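Local coordinates for Alpha/beta hydrolase family protein (Bacillus anthracis, PDB 3OOS) that probably works as a hydrolase of the alpha/beta hydrolase fold, its natural substrate not being established, at residues W93-H98 with L106-E111; D212-L217 with S240-N245; D80-R85 with Q113-K118. One frame throughout, in Å; residues are numbered along the deposited sequence.

The three contacts are grouped round helix 100-112 beside the central sheet of the alpha/beta hydrolase fold. Interaction 1 sets strand 93-98 against helix 100-112. Interaction 3 joins helix 74-87 to the chain that leaves helix 100-112 for strand 116-122; its centre is about 8 Å from that of interaction 1, and a hydrogen bond from Tyr108 to Glu82 connects them. In sequence, interaction 1 falls between the two segments of interaction 3. Interaction 2 follows later in the chain, its centre about 13 Å from that of interaction 1 and about 20 Å from that of interaction 3, and rests on Leu106 and Thr110. Helix 100-112 is thus packed between helix 74-87 and the later helices.

Interaction 1. Residues W93-H98 with L106-E111; sequences WGFAGH and LVYATE
Tyr108 of helix 100-112 reaches across to strand 93-98 and meets two aromatic residues there, Trp93 with its hydroxyl and Phe95 with the CD2 edge of its ring. The indole NE1 of Trp93 donates to Tyr108 OH over 3.0 Å in a nearly straight bond, with an N-H...O angle of 169°. The phenolic oxygen lies close to the indole plane, so the N-H points at it directly from the ring edge. The two side chains cross at about a right angle. Trp93 makes this bond with its CG lodged between the backbone N and the carbonyl carbon (chi1 60°), a torsion that brings the pyrrole edge nearer to the helix.

Phe95 points toward the helix and supplies the apolar half of the contact. Its CD1 touches Tyr108 CD2 at 3.6 Å, and Phe95 CG lies 3.8 Å from the same carbon. Phe95 CD1 lies at the edge of the tyrosine ring, near its plane; the two ring planes are inclined by 55° and the centroids lie 5.5 Å apart, an oblique pairing. Together the three residues form a buried aromatic cluster between the first strand and the helix of the beta-alpha-beta unit 93-98, 100-112 and 116-122. Gly97, Ser99 and Gly101, spanning the end of the strand and the start of the helix, fit the GxSxG pattern, consistent with the nucleophile elbow of alpha/beta hydrolases.

Tyr108 OH is also hydrogen-bonded to Glu82 OE2 on helix 74-87, so this buried oxygen has polar partners on both the strand and the neighbouring helix, and the two hydrogen bonds should restrict rotation of the phenol. Leu81 of that helix packs on Phe95, while Leu116 of the next strand touches both Phe95 and Tyr108.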
# COMPACT_ATOMS: atom_id res chain seq x y z
N TRP A 93 -14.67 -9.25 -2.57
CA TRP A 93 -14.40 -8.04 -1.79
C TRP A 93 -13.56 -7.04 -2.58
O TRP A 93 -13.02 -7.37 -3.64
CB TRP A 93 -13.78 -8.35 -0.41
CG TRP A 93 -12.44 -9.08 -0.39
CD1 TRP A 93 -11.66 -9.45 -1.45
CD2 TRP A 93 -11.73 -9.48 0.79
NE1 TRP A 93 -10.52 -10.07 -1.00
CE2 TRP A 93 -10.53 -10.10 0.37
CE3 TRP A 93 -11.99 -9.37 2.16
CZ2 TRP A 93 -9.60 -10.62 1.27
CZ3 TRP A 93 -11.06 -9.89 3.06
CH2 TRP A 93 -9.88 -10.51 2.61
N GLY A 94 -13.47 -5.81 -2.07
CA GLY A 94 -12.62 -4.81 -2.69
C GLY A 94 -11.20 -4.96 -2.16
O GLY A 94 -10.99 -5.57 -1.11
N PHE A 95 -10.24 -4.43 -2.91
CA PHE A 95 -8.88 -4.32 -2.39
C PHE A 95 -8.35 -2.92 -2.58
O PHE A 95 -8.43 -2.36 -3.68
CB PHE A 95 -7.92 -5.33 -3.03
CG PHE A 95 -6.55 -5.31 -2.41
CD1 PHE A 95 -6.25 -6.14 -1.34
CD2 PHE A 95 -5.58 -4.42 -2.86
CE1 PHE A 95 -4.99 -6.10 -0.74
CE2 PHE A 95 -4.32 -4.37 -2.27
CZ PHE A 95 -4.02 -5.21 -1.21
N ALA A 96 -7.81 -2.35 -1.51
CA ALA A 96 -7.22 -1.02 -1.54
C ALA A 96 -5.78 -1.07 -1.05
O ALA A 96 -5.48 -1.65 -0.00
CB ALA A 96 -8.04 -0.05 -0.70
N GLY A 97 -4.89 -0.45 -1.81
CA GLY A 97 -3.48 -0.39 -1.45
C GLY A 97 -2.82 0.91 -1.90
O GLY A 97 -3.22 1.50 -2.91
N HIS A 98 -1.82 1.33 -1.14
CA HIS A 98 -1.08 2.56 -1.42
C HIS A 98 0.40 2.26 -1.64
O HIS A 98 1.02 1.51 -0.88
CB HIS A 98 -1.25 3.56 -0.28
CG HIS A 98 -0.62 4.89 -0.55
ND1 HIS A 98 -1.18 5.80 -1.42
CD2 HIS A 98 0.51 5.45 -0.08
CE1 HIS A 98 -0.41 6.88 -1.47
NE2 HIS A 98 0.62 6.69 -0.68
N LEU A 106 -2.72 -4.14 -8.07
CA LEU A 106 -2.70 -4.43 -9.50
C LEU A 106 -2.47 -5.91 -9.76
O LEU A 106 -3.10 -6.49 -10.65
CB LEU A 106 -1.64 -3.58 -10.21
CG LEU A 106 -1.87 -2.06 -10.16
CD1 LEU A 106 -0.68 -1.31 -10.74
CD2 LEU A 106 -3.17 -1.63 -10.87
N VAL A 107 -1.59 -6.53 -8.98
CA VAL A 107 -1.36 -7.97 -9.09
C VAL A 107 -2.59 -8.78 -8.63
O VAL A 107 -2.91 -9.79 -9.24
CB VAL A 107 -0.05 -8.41 -8.37
CG1 VAL A 107 0.14 -9.92 -8.45
CG2 VAL A 107 1.14 -7.70 -9.01
N TYR A 108 -3.28 -8.32 -7.59
CA TYR A 108 -4.55 -8.96 -7.20
C TYR A 108 -5.51 -8.98 -8.40
O TYR A 108 -6.12 -10.02 -8.70
CB TYR A 108 -5.19 -8.25 -6.00
CG TYR A 108 -6.04 -9.14 -5.09
CD1 TYR A 108 -6.78 -10.21 -5.59
CD2 TYR A 108 -6.11 -8.87 -3.72
CE1 TYR A 108 -7.56 -11.01 -4.75
CE2 TYR A 108 -6.89 -9.66 -2.87
CZ TYR A 108 -7.61 -10.72 -3.38
OH TYR A 108 -8.36 -11.49 -2.52
N ALA A 109 -5.61 -7.85 -9.08
CA ALA A 109 -6.49 -7.74 -10.25
C ALA A 109 -6.06 -8.65 -11.40
O ALA A 109 -6.89 -9.32 -12.01
CB ALA A 109 -6.58 -6.29 -10.70
N THR A 110 -4.76 -8.71 -11.68
CA THR A 110 -4.30 -9.51 -12.81
C THR A 110 -4.37 -11.02 -12.54
O THR A 110 -4.59 -11.81 -13.46
CB THR A 110 -2.89 -9.11 -13.29
OG1 THR A 110 -1.94 -9.30 -12.24
CG2 THR A 110 -2.87 -7.65 -13.75
N GLU A 111 -4.19 -11.42 -11.29
CA GLU A 111 -4.24 -12.84 -10.93
C GLU A 111 -5.67 -13.31 -10.67
O GLU A 111 -6.05 -14.39 -11.11
CB GLU A 111 -3.39 -13.11 -9.68
CG GLU A 111 -1.89 -12.97 -9.90
CD GLU A 111 -1.25 -14.23 -10.46
OE1 GLU A 111 -1.39 -15.31 -9.83
OE2 GLU A 111 -0.60 -14.14 -11.52

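Interaction 2. Residues D212-L217 with S240-N245; sequences DVRQKL and SCEIAN
Leu217 and Ile243 form the buried side of this contact, and Arg214 and Glu242 its more open side. Leu217 directs its CB toward helix 237-246, and its CD1 comes to 4.3 Å from Ile243 CA and 4.4 Å from Ile243 CG2. These are modest van der Waals approaches, yet both residues are buried.

At the partly exposed side the opposite charges do not touch. Glu242 stretches out from its helix with CG anti to the backbone N (chi1 175°) and an extended chain beyond, which carries OE2 to 3.5 Å from the aliphatic CD of Arg214. OE2 thus meets the methylene part of the arginine, the side chains crossing at a slant, with the carboxylate plane turned 73° from that of the guanidinium. A single water closes the polar gap: it accepts from Arg214 NH1 at 2.8 Å and donates to Glu242 OE2 at 2.7 Å.

The guanidinium is held from its own segment. A bend at chi3 (-68°) turns it back to Asp212, which it grips side-on, NE to OD1 and NH2 to OD2, the latter at 2.8 Å in a salt bridge. Asp212 OD1 also accepts from the backbone N of Arg214, forming an Asx turn at the start of the short, weakly bonded helical turn at about 214-217; the two donors reach this oxygen from opposite faces of the carboxylate.

On the buried side, Leu217 and Ile243 both pack on Leu106 of helix 100-112, and Leu217 also on Thr110. Ile243 touches Ile226 of strand 224-229 as well, so helix 237-246 rests on the sheet while helix 214-217 lies beside helix 100-112.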
# COMPACT_ATOMS: atom_id res chain seq x y z
N ASP A 212 6.24 -6.00 -13.78
CA ASP A 212 5.64 -5.36 -14.95
C ASP A 212 4.30 -6.02 -15.25
O ASP A 212 4.25 -7.20 -15.60
CB ASP A 212 6.58 -5.46 -16.17
CG ASP A 212 6.10 -4.64 -17.36
OD1 ASP A 212 5.07 -3.95 -17.26
OD2 ASP A 212 6.78 -4.69 -18.42
N VAL A 213 3.23 -5.25 -15.10
CA VAL A 213 1.87 -5.72 -15.39
C VAL A 213 1.16 -4.86 -16.45
O VAL A 213 -0.04 -4.97 -16.63
CB VAL A 213 1.00 -5.82 -14.10
CG1 VAL A 213 1.59 -6.84 -13.13
CG2 VAL A 213 0.85 -4.44 -13.43
N ARG A 214 1.92 -4.03 -17.16
CA ARG A 214 1.33 -3.06 -18.10
C ARG A 214 0.39 -3.69 -19.12
O ARG A 214 -0.71 -3.18 -19.34
CB ARG A 214 2.42 -2.26 -18.82
CG ARG A 214 3.09 -1.21 -17.94
CD ARG A 214 4.28 -0.59 -18.65
NE ARG A 214 5.38 -1.54 -18.82
CZ ARG A 214 6.53 -1.26 -19.41
NH1 ARG A 214 6.76 -0.05 -19.91
NH2 ARG A 214 7.47 -2.20 -19.51
N GLN A 215 0.82 -4.77 -19.76
CA GLN A 215 0.01 -5.41 -20.79
C GLN A 215 -1.21 -6.10 -20.19
O GLN A 215 -2.30 -6.04 -20.75
CB GLN A 215 0.84 -6.38 -21.63
CG GLN A 215 1.92 -5.72 -22.48
CD GLN A 215 1.37 -4.71 -23.49
OE1 GLN A 215 0.32 -4.94 -24.10
NE2 GLN A 215 2.08 -3.60 -23.67
N LYS A 216 -1.02 -6.72 -19.03
CA LYS A 216 -2.12 -7.41 -18.37
C LYS A 216 -3.20 -6.46 -17.88
O LYS A 216 -4.36 -6.85 -17.78
CB LYS A 216 -1.61 -8.30 -17.23
CG LYS A 216 -1.00 -9.62 -17.73
CD LYS A 216 -0.68 -10.60 -16.59
CE LYS A 216 0.48 -10.12 -15.71
NZ LYS A 216 1.76 -9.95 -16.47
N LEU A 217 -2.84 -5.20 -17.60
CA LEU A 217 -3.82 -4.22 -17.12
C LEU A 217 -4.95 -3.95 -18.13
O LEU A 217 -6.06 -3.60 -17.74
CB LEU A 217 -3.16 -2.90 -16.72
CG LEU A 217 -2.32 -2.90 -15.44
CD1 LEU A 217 -1.93 -1.47 -15.11
CD2 LEU A 217 -3.04 -3.54 -14.26
N SER A 240 0.63 6.91 -12.21
CA SER A 240 -0.80 6.73 -11.92
C SER A 240 -1.63 7.04 -13.16
O SER A 240 -2.63 6.37 -13.42
CB SER A 240 -1.24 7.59 -10.74
OG SER A 240 -0.75 7.05 -9.51
N CYS A 241 -1.20 8.03 -13.94
CA CYS A 241 -1.85 8.33 -15.22
C CYS A 241 -1.80 7.11 -16.15
O CYS A 241 -2.80 6.77 -16.79
CB CYS A 241 -1.21 9.53 -15.91
SG CYS A 241 -1.49 11.07 -15.05
N GLU A 242 -0.64 6.46 -16.20
CA GLU A 242 -0.47 5.27 -17.02
C GLU A 242 -1.42 4.15 -16.58
O GLU A 242 -2.10 3.56 -17.41
CB GLU A 242 0.97 4.77 -17.00
CG GLU A 242 1.16 3.46 -17.77
CD GLU A 242 2.60 3.00 -17.85
OE1 GLU A 242 3.27 2.92 -16.80
OE2 GLU A 242 3.06 2.72 -18.98
N ILE A 243 -1.44 3.87 -15.28
CA ILE A 243 -2.34 2.84 -14.74
C ILE A 243 -3.79 3.10 -15.14
O ILE A 243 -4.47 2.20 -15.65
CB ILE A 243 -2.23 2.73 -13.20
CG1 ILE A 243 -0.86 2.18 -12.79
CG2 ILE A 243 -3.34 1.85 -12.64
CD1 ILE A 243 -0.52 2.42 -11.31
N ALA A 244 -4.26 4.32 -14.91
CA ALA A 244 -5.65 4.68 -15.21
C ALA A 244 -5.98 4.61 -16.70
O ALA A 244 -7.11 4.29 -17.07
CB ALA A 244 -5.98 6.05 -14.64
N ASN A 245 -5.00 4.91 -17.55
CA ASN A 245 -5.19 4.80 -18.99
C ASN A 245 -5.28 3.34 -19.46
O ASN A 245 -6.12 3.00 -20.31
CB ASN A 245 -4.09 5.53 -19.75
CG ASN A 245 -4.20 5.34 -21.25
OD1 ASN A 245 -5.07 5.93 -21.91
ND2 ASN A 245 -3.34 4.49 -21.81
O HOH W 1 5.55 2.50 -19.87

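Interaction 3. Residues D80-R85 with Q113-K118; sequences DLEAIR and QESLTK
Ser115 OG donates to Glu82 OE1 over 2.7 Å, joining the 3-10 turn after helix 100-112 to helix 74-87. The hydroxyl meets the carboxylate on its syn side, somewhat out of the plane. Ser115 CB lies close by as well, 3.2 Å from Glu82 OE2, so the serine lies off the oxygen end of the carboxylate, near both oxygens.

Arg85, one turn further along the helix, holds the same carboxylate side-on. Its NE bonds Glu82 OE2 at 2.9 Å in a nearly straight line (178°), and NH2 bonds OE1 at 3.0 Å. Both nitrogens come from out of the carboxylate plane, on the face away from Ser115, while the oxygens lie close to the guanidinium plane. Glu82 chi2 (-72°) bends the chain and Arg85 folds at chi3 (48°), which brings the two groups together. Glu82 OE1 thus accepts two bonds, one from the serine and one from the arginine, and the nearby positive charge would be expected to favour the ionised carboxylate.

Further out, Tyr108 of helix 100-112 also engages Glu82 OE2, and Arg85 NH1 is hydrogen-bonded to Ile90 O in the loop before strand 93-98. Ser115 is itself backbone-bonded to Trp93. This polar network joins helix 74-87 to the strand 93-98, helix 100-112, strand 116-122 beta-alpha-beta unit of the alpha/beta hydrolase fold.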
# COMPACT_ATOMS: atom_id res chain seq x y z
N ASP A 80 -2.65 -16.07 -0.40
CA ASP A 80 -2.92 -15.90 1.04
C ASP A 80 -4.17 -15.07 1.28
O ASP A 80 -5.03 -15.45 2.08
CB ASP A 80 -1.72 -15.26 1.76
CG ASP A 80 -0.55 -16.21 1.94
OD1 ASP A 80 -0.68 -17.42 1.63
OD2 ASP A 80 0.51 -15.75 2.41
N LEU A 81 -4.28 -13.94 0.58
CA LEU A 81 -5.46 -13.07 0.71
C LEU A 81 -6.73 -13.78 0.25
O LEU A 81 -7.79 -13.61 0.85
CB LEU A 81 -5.26 -11.75 -0.05
CG LEU A 81 -4.18 -10.82 0.52
CD1 LEU A 81 -3.97 -9.62 -0.40
CD2 LEU A 81 -4.52 -10.36 1.94
N GLU A 82 -6.61 -14.58 -0.81
CA GLU A 82 -7.73 -15.37 -1.30
C GLU A 82 -8.18 -16.42 -0.29
O GLU A 82 -9.38 -16.64 -0.11
CB GLU A 82 -7.38 -16.00 -2.65
CG GLU A 82 -7.47 -15.02 -3.81
CD GLU A 82 -8.90 -14.67 -4.16
OE1 GLU A 82 -9.52 -15.43 -4.94
OE2 GLU A 82 -9.41 -13.65 -3.64
N ALA A 83 -7.22 -17.03 0.40
CA ALA A 83 -7.52 -18.00 1.45
C ALA A 83 -8.23 -17.34 2.63
O ALA A 83 -9.14 -17.93 3.21
CB ALA A 83 -6.24 -18.71 1.91
N ILE A 84 -7.83 -16.12 2.97
CA ILE A 84 -8.49 -15.35 4.03
C ILE A 84 -9.93 -15.04 3.61
O ILE A 84 -10.87 -15.26 4.37
CB ILE A 84 -7.71 -14.06 4.38
CG1 ILE A 84 -6.36 -14.43 5.01
CG2 ILE A 84 -8.53 -13.15 5.31
CD1 ILE A 84 -5.39 -13.27 5.14
N ARG A 85 -10.08 -14.53 2.38
CA ARG A 85 -11.41 -14.26 1.83
C ARG A 85 -12.34 -15.48 1.91
O ARG A 85 -13.48 -15.37 2.38
CB ARG A 85 -11.31 -13.75 0.39
CG ARG A 85 -12.66 -13.33 -0.20
CD ARG A 85 -12.62 -13.12 -1.73
NE ARG A 85 -11.98 -14.22 -2.46
CZ ARG A 85 -12.49 -15.44 -2.61
NH1 ARG A 85 -13.66 -15.77 -2.07
NH2 ARG A 85 -11.82 -16.35 -3.31
N GLN A 113 -9.00 -11.16 -10.53
CA GLN A 113 -10.00 -10.09 -10.58
C GLN A 113 -11.43 -10.57 -10.33
O GLN A 113 -12.27 -9.80 -9.87
CB GLN A 113 -9.94 -9.30 -11.90
CG GLN A 113 -10.23 -10.11 -13.16
CD GLN A 113 -10.26 -9.25 -14.41
OE1 GLN A 113 -10.95 -8.24 -14.46
NE2 GLN A 113 -9.50 -9.66 -15.42
N GLU A 114 -11.69 -11.84 -10.61
CA GLU A 114 -13.04 -12.40 -10.43
C GLU A 114 -13.48 -12.37 -8.97
O GLU A 114 -14.67 -12.35 -8.68
CB GLU A 114 -13.15 -13.81 -11.01
CG GLU A 114 -14.54 -14.42 -10.84
CD GLU A 114 -14.81 -15.57 -11.78
OE1 GLU A 114 -14.97 -15.33 -12.99
OE2 GLU A 114 -14.90 -16.72 -11.29
N SER A 115 -12.51 -12.34 -8.06
CA SER A 115 -12.80 -12.25 -6.63
C SER A 115 -12.94 -10.82 -6.11
O SER A 115 -13.22 -10.62 -4.93
CB SER A 115 -11.69 -12.95 -5.83
OG SER A 115 -11.61 -14.32 -6.18
N LEU A 116 -12.75 -9.84 -6.98
CA LEU A 116 -12.71 -8.43 -6.56
C LEU A 116 -13.90 -7.62 -7.05
O LEU A 116 -14.28 -7.70 -8.22
CB LEU A 116 -11.41 -7.76 -7.01
CG LEU A 116 -10.09 -8.34 -6.50
CD1 LEU A 116 -8.92 -7.69 -7.21
CD2 LEU A 116 -9.95 -8.19 -4.98
N THR A 117 -14.49 -6.84 -6.15
CA THR A 117 -15.56 -5.91 -6.50
C THR A 117 -14.98 -4.64 -7.14
O THR A 117 -15.65 -3.97 -7.93
CB THR A 117 -16.38 -5.49 -5.27
OG1 THR A 117 -15.50 -4.95 -4.27
CG2 THR A 117 -17.14 -6.68 -4.68
N LYS A 118 -13.73 -4.34 -6.77
CA LYS A 118 -13.02 -3.14 -7.21
C LYS A 118 -11.60 -3.16 -6.68
O LYS A 118 -11.29 -3.90 -5.74
CB LYS A 118 -13.72 -1.87 -6.68
CG LYS A 118 -13.61 -1.68 -5.15
CD LYS A 118 -14.63 -0.69 -4.63
CE LYS A 118 -16.00 -1.33 -4.46
NZ LYS A 118 -17.07 -0.34 -4.17